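Local coordinates for protein putative 6-phosphogluconolactonase (Neisseria gonorrhoeae, PDB 3LHI) that probably hydrolyses 6-phosphogluconolactone to 6-phosphogluconate, the second step of the oxidative pentose phosphate pathway, at residues A14-S17 / L18-A21; I47-F50 / N51-Q55; A25-G28 / A29-E32. All coordinates share one frame; numbering follows the deposited sequence. Where two conformers were deposited one is given.

Contact 1: residues A14-S17 / L18-A21; sequences AAQS and LADA
The torsions of Gln16 and Asp20 bring their polar ends together one helical turn apart. In Gln16, CG stands opposite the backbone N (chi1 -176°), and the bend at the next bond swings the amide forward along the helix; in Asp20, CG lies beside the backbone N, which directs the carboxylate back toward the preceding turn. The result is a side-chain bridge between positions i and i+4, in which Gln16 NE2 donates to Asp20 OD1 over 3.0 Å. OD1 lies in the plane of the Gln16 amide, nearly in line with the N-H (161°), but is reached on its syn side, 34° out of the carboxylate plane; the two flat groups are turned well away from coplanar. The aliphatic part of Gln16 borders the same carboxylate, with CG 4.1 Å from Asp20 OD2. Asp20 OD1 has a second, charged partner in Lys56, a salt bridge that would be expected to stabilise the carboxylate as an anion.

Beneath this bridge runs ordinary alpha-helical bonding: Asp20 N donates to Gln16 O at 2.9 Å, so the same residue pair is linked twice, through backbone and side chains. Leu18 N, Ala19 N and Ala21 N bond in turn to the carbonyls of Ala14, Ala15 and Ser17.

Both segments, 14-17 and 18-21, belong to helix 11-33. Small Ala15 and Ala19 let helix 47-54 approach, where they meet Ala48 and Ala52; Leu18 packs against Phe49 of that helix and against Phe190, Ala192 and Phe229 of strands 188-194 and 226-231, while Ala14 and Ser17 touch Tyr8 of strand 3-8.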
ATOM      1  N   ALA A  14       4.839  11.358  13.861  1.00 17.31           N
ATOM      2  CA  ALA A  14       4.353  10.048  13.389  1.00 17.08           C
ATOM      3  C   ALA A  14       5.009   9.719  12.038  1.00 15.86           C
ATOM      4  O   ALA A  14       5.455   8.585  11.808  1.00 16.29           O
ATOM      5  CB  ALA A  14       2.878  10.013  13.246  1.00 19.18           C
ATOM      6  N   ALA A  15       5.080  10.701  11.159  1.00 15.79           N
ATOM      7  CA  ALA A  15       5.634  10.484   9.814  1.00 16.30           C
ATOM      8  C   ALA A  15       7.132  10.111   9.901  1.00 14.58           C
ATOM      9  O   ALA A  15       7.633   9.210   9.206  1.00 15.40           O
ATOM     10  CB  ALA A  15       5.449  11.733   8.943  1.00 16.72           C
ATOM     11  N   GLN A  16       7.909  10.849  10.724  1.00 14.94           N
ATOM     12  CA  GLN A  16       9.312  10.582  10.885  1.00 15.21           C
ATOM     13  C   GLN A  16       9.545   9.215  11.513  1.00 14.09           C
ATOM     14  O   GLN A  16      10.450   8.463  11.115  1.00 16.14           O
ATOM     15  CB  GLN A  16      10.031  11.669  11.707  1.00 17.83           C
ATOM     16  CG  GLN A  16      11.506  11.438  11.778  1.00 17.41           C
ATOM     17  CD  GLN A  16      12.216  11.622  10.416  1.00 17.77           C
ATOM     18  OE1 GLN A  16      12.055  12.679   9.770  1.00 21.59           O
ATOM     19  NE2 GLN A  16      12.948  10.603   9.970  1.00 18.76           N
ATOM     20  N   SER A  17       8.729   8.886  12.510  0.50 13.81           N
ATOM     21  CA  SER A  17       8.871   7.630  13.222  0.50 13.05           C
ATOM     22  C   SER A  17       8.519   6.420  12.325  0.50 12.02           C
ATOM     23  O   SER A  17       9.132   5.368  12.439  0.50 12.58           O
ATOM     24  CB  SER A  17       7.994   7.635  14.472  0.50 14.04           C
ATOM     25  OG  SER A  17       8.469   8.555  15.434  0.50 17.24           O
ATOM     26  N   LEU A  18       7.545   6.584  11.436  1.00 13.60           N
ATOM     27  CA  LEU A  18       7.219   5.557  10.440  1.00 12.44           C
ATOM     28  C   LEU A  18       8.374   5.450   9.444  1.00 12.08           C
ATOM     29  O   LEU A  18       8.798   4.352   9.103  1.00 12.47           O
ATOM     30  CB  LEU A  18       5.898   5.883   9.758  1.00 11.62           C
ATOM     31  CG  LEU A  18       5.448   4.863   8.703  1.00 12.84           C
ATOM     32  CD1 LEU A  18       5.371   3.441   9.239  1.00 13.87           C
ATOM     33  CD2 LEU A  18       4.154   5.330   8.068  1.00 14.23           C
ATOM     34  N   ALA A  19       8.894   6.582   8.965  1.00 13.05           N
ATOM     35  CA  ALA A  19      10.034   6.534   8.047  1.00 12.16           C
ATOM     36  C   ALA A  19      11.227   5.779   8.670  1.00 13.09           C
ATOM     37  O   ALA A  19      11.918   5.009   8.008  1.00 14.02           O
ATOM     38  CB  ALA A  19      10.436   7.947   7.629  1.00 14.56           C
ATOM     39  N   ASP A  20      11.470   6.043   9.958  1.00 14.46           N
ATOM     40  CA  ASP A  20      12.588   5.424  10.654  1.00 15.29           C
ATOM     41  C   ASP A  20      12.378   3.902  10.689  1.00 12.97           C
ATOM     42  O   ASP A  20      13.299   3.125  10.410  1.00 15.76           O
ATOM     43  CB  ASP A  20      12.730   5.952  12.071  1.00 15.71           C
ATOM     44  CG  ASP A  20      13.178   7.398  12.141  1.00 18.77           C
ATOM     45  OD1 ASP A  20      13.624   7.981  11.144  1.00 20.43           O
ATOM     46  OD2 ASP A  20      13.020   7.952  13.287  1.00 24.20           O
ATOM     47  N   ALA A  21      11.172   3.462  11.034  1.00 13.67           N
ATOM     48  CA  ALA A  21      10.871   2.035  11.142  1.00 13.50           C
ATOM     49  C   ALA A  21      10.913   1.362   9.780  1.00 14.61           C
ATOM     50  O   ALA A  21      11.405   0.236   9.657  1.00 14.53           O
ATOM     51  CB  ALA A  21       9.504   1.813  11.824  1.00 15.25           C
TER

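Contact 2: residues I47-F50 / N51-Q55; sequences IAFF and NALSQ
Helix 47-54 is the connecting helix of a beta-alpha-beta unit, running between the parallel strands 36-40 and 63-71, and Phe49 and Leu53 mark its apolar flank. With CG anti to the backbone N in Leu53 and about 30° short of it in Phe49 (chi1 152°), these two side chains, one turn apart, lie side by side and point the same way. The branch that touches is Leu53 CD2, which meets the ring obliquely at Phe49 CZ, 3.9 Å away. Leu53 N also donates to Phe49 O at 2.8 Å, so a backbone bond underlies the apolar pair.

The polar flank works differently. A water receives a hydrogen bond from Asn51 ND2 (3.1 Å) and gives one to Ala48 O (2.8 Å), a carbonyl that already accepts from Ala52 N at 3.0 Å. The other end of the Asn51 amide, OD1, is bound by Lys91. Near the end of the helix Ser54 OG turns back to donate to Asn51 O at 2.7 Å, and it also bonds to Asn92.

Phe50 touches Val40 of strand 36-40 and Leu84 and Val85 of helix 81-88; Leu53 reaches Leu38 and Trp60; Phe49 packs on Leu18, and Ala48 and Ala52 on helix 11-33. A helix with apolar residues packed on the sheet and neighbouring helices and a polar, partly exposed flank at Asn51 is characteristic of the crossover connection in Rossmann-like alpha/beta folds.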
ATOM      1  N   ILE A  47       2.087  11.232   2.757  1.00 12.56           N
ATOM      2  CA  ILE A  47       3.014  12.140   2.083  1.00 10.86           C
ATOM      3  C   ILE A  47       4.164  12.597   3.001  1.00 10.71           C
ATOM      4  O   ILE A  47       5.339  12.603   2.575  1.00 11.03           O
ATOM      5  CB  ILE A  47       2.276  13.299   1.471  1.00 13.77           C
ATOM      6  CG1 ILE A  47       1.384  12.770   0.330  1.00 15.75           C
ATOM      7  CG2 ILE A  47       3.229  14.326   0.998  1.00 13.16           C
ATOM      8  CD1 ILE A  47       0.412  13.793  -0.182  1.00 18.16           C
ATOM      9  N   ALA A  48       3.893  13.015   4.225  1.00 11.38           N
ATOM     10  CA  ALA A  48       4.994  13.479   5.089  1.00 10.83           C
ATOM     11  C   ALA A  48       5.976  12.328   5.335  1.00  9.92           C
ATOM     12  O   ALA A  48       7.200  12.510   5.380  1.00 11.01           O
ATOM     13  CB  ALA A  48       4.441  14.038   6.387  1.00 11.23           C
ATOM     14  N   PHE A  49       5.432  11.110   5.492  1.00 10.59           N
ATOM     15  CA  PHE A  49       6.229   9.882   5.631  1.00 10.96           C
ATOM     16  C   PHE A  49       7.084   9.675   4.378  1.00 10.15           C
ATOM     17  O   PHE A  49       8.273   9.396   4.501  1.00 10.85           O
ATOM     18  CB  PHE A  49       5.289   8.722   5.911  1.00 12.00           C
ATOM     19  CG  PHE A  49       5.801   7.384   5.422  1.00 10.88           C
ATOM     20  CD1 PHE A  49       6.924   6.784   5.944  1.00 12.70           C
ATOM     21  CD2 PHE A  49       5.116   6.708   4.432  1.00 12.41           C
ATOM     22  CE1 PHE A  49       7.364   5.565   5.453  1.00 12.93           C
ATOM     23  CE2 PHE A  49       5.531   5.493   3.974  1.00 13.47           C
ATOM     24  CZ  PHE A  49       6.652   4.926   4.470  1.00 12.29           C
ATOM     25  N   PHE A  50       6.508   9.798   3.196  1.00  9.99           N
ATOM     26  CA  PHE A  50       7.257   9.654   1.981  1.00  9.64           C
ATOM     27  C   PHE A  50       8.430  10.642   1.969  1.00  9.99           C
ATOM     28  O   PHE A  50       9.549  10.301   1.543  1.00  9.70           O
ATOM     29  CB  PHE A  50       6.406   9.942   0.752  1.00 10.32           C
ATOM     30  CG  PHE A  50       5.353   8.906   0.401  1.00 10.03           C
ATOM     31  CD1 PHE A  50       5.309   7.671   0.971  1.00 11.17           C
ATOM     32  CD2 PHE A  50       4.409   9.233  -0.542  1.00 11.70           C
ATOM     33  CE1 PHE A  50       4.308   6.756   0.593  1.00 12.42           C
ATOM     34  CE2 PHE A  50       3.408   8.328  -0.908  1.00 12.96           C
ATOM     35  CZ  PHE A  50       3.398   7.093  -0.342  1.00 12.30           C
ATOM     36  N   ASN A  51       8.154  11.902   2.304  1.00  9.44           N
ATOM     37  CA  ASN A  51       9.202  12.902   2.270  1.00  9.76           C
ATOM     38  C   ASN A  51      10.351  12.531   3.221  1.00 10.16           C
ATOM     39  O   ASN A  51      11.533  12.611   2.842  1.00 10.78           O
ATOM     40  CB  ASN A  51       8.615  14.284   2.562  1.00 10.49           C
ATOM     41  CG  ASN A  51       9.656  15.366   2.502  1.00 10.80           C
ATOM     42  OD1 ASN A  51      10.216  15.619   1.433  1.00 12.51           O
ATOM     43  ND2 ASN A  51       9.956  15.936   3.659  1.00 12.54           N
ATOM     44  N   ALA A  52      10.026  12.151   4.440  1.00  9.76           N
ATOM     45  CA  ALA A  52      11.033  11.756   5.403  1.00 10.61           C
ATOM     46  C   ALA A  52      11.811  10.522   4.888  1.00 10.47           C
ATOM     47  O   ALA A  52      13.038  10.424   5.017  1.00 11.66           O
ATOM     48  CB  ALA A  52      10.423  11.491   6.770  1.00 11.84           C
ATOM     49  N   LEU A  53      11.096   9.521   4.381  1.00 11.13           N
ATOM     50  CA  LEU A  53      11.745   8.292   3.920  1.00 11.61           C
ATOM     51  C   LEU A  53      12.682   8.599   2.766  1.00 10.18           C
ATOM     52  O   LEU A  53      13.770   7.988   2.672  1.00 11.98           O
ATOM     53  CB  LEU A  53      10.697   7.260   3.522  1.00 10.73           C
ATOM     54  CG  LEU A  53      11.209   5.932   2.979  1.00 10.86           C
ATOM     55  CD1 LEU A  53      12.026   5.205   4.071  1.00 13.23           C
ATOM     56  CD2 LEU A  53      10.042   5.082   2.527  1.00 12.25           C
ATOM     57  N   SER A  54      12.293   9.542   1.890  1.00 10.07           N
ATOM     58  CA  SER A  54      13.071   9.859   0.699  1.00 10.57           C
ATOM     59  C   SER A  54      14.478  10.357   1.036  1.00 10.39           C
ATOM     60  O   SER A  54      15.379  10.294   0.188  1.00 11.31           O
ATOM     61  CB  SER A  54      12.359  10.881  -0.181  1.00 10.57           C
ATOM     62  OG  SER A  54      12.448  12.211   0.350  1.00 10.91           O
ATOM     63  N   GLN A  55      14.649  10.891   2.243  1.00 11.46           N
ATOM     64  CA  GLN A  55      15.927  11.427   2.721  1.00 11.56           C
ATOM     65  C   GLN A  55      16.827  10.398   3.350  1.00 13.78           C
ATOM     66  O   GLN A  55      17.986  10.692   3.634  1.00 15.61           O
ATOM     67  CB  GLN A  55      15.671  12.567   3.726  1.00 12.23           C
ATOM     68  CG  GLN A  55      14.961  13.776   3.101  1.00 12.85           C
ATOM     69  CD  GLN A  55      14.690  14.881   4.097  1.00 15.62           C
ATOM     70  OE1 GLN A  55      15.157  14.830   5.223  1.00 18.33           O
ATOM     71  NE2 GLN A  55      13.962  15.880   3.671  1.00 19.40           N
TER
HETATM   72  O   HOH W   1       8.454  14.878   6.116  1.00 16.30           O

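Contact 3: residues A25-G28 / A29-E32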
ATOM      1  N   ALA A  25      13.408  -1.607   8.393  1.00 14.33           N
ATOM      2  CA  ALA A  25      12.904  -2.876   7.811  1.00 14.80           C
ATOM      3  C   ALA A  25      13.515  -3.092   6.418  1.00 13.96           C
ATOM      4  O   ALA A  25      13.916  -4.202   6.042  1.00 15.22           O
ATOM      5  CB  ALA A  25      11.360  -2.834   7.752  1.00 14.84           C
ATOM      6  N   LEU A  26      13.606  -2.044   5.595  1.00 12.47           N
ATOM      7  CA  LEU A  26      14.260  -2.148   4.311  1.00 12.66           C
ATOM      8  C   LEU A  26      15.720  -2.559   4.451  1.00 14.44           C
ATOM      9  O   LEU A  26      16.234  -3.369   3.692  1.00 13.71           O
ATOM     10  CB  LEU A  26      14.119  -0.869   3.510  1.00 13.92           C
ATOM     11  CG  LEU A  26      12.693  -0.581   3.012  1.00 12.88           C
ATOM     12  CD1 LEU A  26      12.658   0.885   2.439  1.00 14.96           C
ATOM     13  CD2 LEU A  26      12.190  -1.573   1.953  1.00 13.83           C
ATOM     14  N   GLN A  27      16.396  -1.971   5.419  1.00 14.42           N
ATOM     15  CA  GLN A  27      17.806  -2.272   5.671  1.00 15.53           C
ATOM     16  C   GLN A  27      17.957  -3.743   5.993  1.00 14.82           C
ATOM     17  O   GLN A  27      18.947  -4.369   5.521  1.00 17.33           O
ATOM     18  CB  GLN A  27      18.404  -1.383   6.748  1.00 15.96           C
ATOM     19  CG  GLN A  27      19.929  -1.604   6.830  1.00 16.94           C
ATOM     20  CD  GLN A  27      20.626  -1.216   5.561  1.00 15.48           C
ATOM     21  OE1 GLN A  27      20.505  -0.059   5.121  1.00 19.11           O
ATOM     22  NE2 GLN A  27      21.409  -2.140   4.966  1.00 18.81           N
ATOM     23  N   GLY A  28      17.039  -4.290   6.766  1.00 16.26           N
ATOM     24  CA  GLY A  28      17.115  -5.716   7.108  1.00 16.84           C
ATOM     25  C   GLY A  28      17.005  -6.605   5.877  1.00 16.62           C
ATOM     26  O   GLY A  28      17.770  -7.581   5.743  1.00 17.93           O
ATOM     27  N   ALA A  29      16.098  -6.261   4.938  1.00 15.67           N
ATOM     28  CA  ALA A  29      15.992  -6.958   3.687  1.00 15.54           C
ATOM     29  C   ALA A  29      17.256  -6.807   2.855  1.00 14.71           C
ATOM     30  O   ALA A  29      17.774  -7.782   2.330  1.00 17.35           O
ATOM     31  CB  ALA A  29      14.767  -6.507   2.927  1.00 16.29           C
ATOM     32  N   LEU A  30      17.816  -5.613   2.761  1.00 14.66           N
ATOM     33  CA  LEU A  30      19.031  -5.386   2.025  1.00 15.53           C
ATOM     34  C   LEU A  30      20.197  -6.225   2.638  1.00 16.08           C
ATOM     35  O   LEU A  30      20.969  -6.810   1.901  1.00 18.51           O
ATOM     36  CB  LEU A  30      19.439  -3.911   2.028  1.00 14.61           C
ATOM     37  CG  LEU A  30      18.537  -3.018   1.158  1.00 15.05           C
ATOM     38  CD1 LEU A  30      18.797  -1.546   1.541  1.00 17.23           C
ATOM     39  CD2 LEU A  30      18.717  -3.246  -0.347  1.00 15.37           C
ATOM     40  N   ASP A  31      20.277  -6.272   3.963  1.00 15.68           N
ATOM     41  CA  ASP A  31      21.309  -7.044   4.654  1.00 17.13           C
ATOM     42  C   ASP A  31      21.137  -8.539   4.334  1.00 19.47           C
ATOM     43  O   ASP A  31      22.126  -9.254   4.164  1.00 20.80           O
ATOM     44  CB  ASP A  31      21.202  -6.851   6.157  1.00 18.77           C
ATOM     45  CG  ASP A  31      21.648  -5.477   6.611  1.00 20.61           C
ATOM     46  OD1 ASP A  31      22.262  -4.756   5.814  1.00 21.19           O
ATOM     47  OD2 ASP A  31      21.357  -5.171   7.802  1.00 24.52           O
ATOM     48  N   GLU A  32      19.895  -9.016   4.347  1.00 17.21           N
ATOM     49  CA  GLU A  32      19.585 -10.476   4.189  1.00 18.65           C
ATOM     50  C   GLU A  32      19.823 -10.927   2.752  1.00 17.29           C
ATOM     51  O   GLU A  32      20.323 -12.050   2.478  1.00 18.38           O
ATOM     52  CB  GLU A  32      18.126 -10.776   4.536  1.00 23.55           C
ATOM     53  CG  GLU A  32      17.761 -10.963   6.014  1.00 30.55           C
ATOM     54  CD  GLU A  32      16.535 -11.920   6.191  1.00 37.79           C
ATOM     55  OE1 GLU A  32      15.682 -12.035   5.256  1.00 42.09           O
ATOM     56  OE2 GLU A  32      16.418 -12.601   7.253  1.00 49.41           O
TER
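Polar side-chain bonding in this part of the helix rests on Gln27 and Asp31, which are joined by a hydrogen bond from Gln27 NE2 to Asp31 OD1 of 2.9 Å. The Gln27 chain leaves with CG trans to the main-chain nitrogen (chi1 -172°) and bends at chi2, carrying its amide forward to the next turn. Asp31 OD1 lies close to the plane of the Gln27 amide, yet the donor comes down from above the carboxylate, 45° out of that plane. The amide and carboxylate planes themselves are 43° apart. The bond therefore has good donor geometry and less regular acceptor geometry. Asp31 is exposed, so solvent probably competes for its carboxylate.

Backbone bonding is that of a regular alpha helix. Asp31 N donates to Gln27 O at 2.8 Å, doubling the link between these residues, while Ala29 N, Leu30 N and Glu32 N bond to the carbonyls of Ala25, Leu26 and Gly28. The bond from Ala29 N to Ala25 O, at 3.2 Å, is the longest of the four.

Carbon atoms of the side chains meet mainly backbone oxygens by van der Waals contact between the two segments. Leu30 CG lies 3.4 Å from Leu26 O, and Leu30 CB is 4.0 Å from Gln27 NE2, where it borders the amide. Glu32 CB and CG each run past Gly28 O at 3.4 Å.

This is the latter part of helix 11-33, just before strand 36-40. Its buried side is carried by Leu26, which packs on Ala36 and Leu38 of that strand, on Val130 of strand 130-133, and on Leu58 and Trp60 from a loop. Ala25 also touches Val130, Ala29 meets Ala36, and Leu30 reaches Asn62.

How the contacts relate
One helix, 11-33, carries both contact 1 and contact 3, with centres about 16 Å apart, and repeats the same glutamine-to-aspartate bridge at two depths. In contact 1, partly buried, a lysine also holds the aspartate; contact 3 is a surface contact whose aspartate is exposed. Contact 2, on helix 47-54, is likewise partly buried but relies on an apolar pair, a water and a serine hydroxyl. Contacts 1 and 2 pack directly, Ala15 CB lying 3.6 Å from Ala48 CB and Gln16 OE1 3.6 Å from Ala52 CB, whereas contacts 2 and 3 do not touch, although Leu53 and Leu26 both reach Leu38 and Trp60.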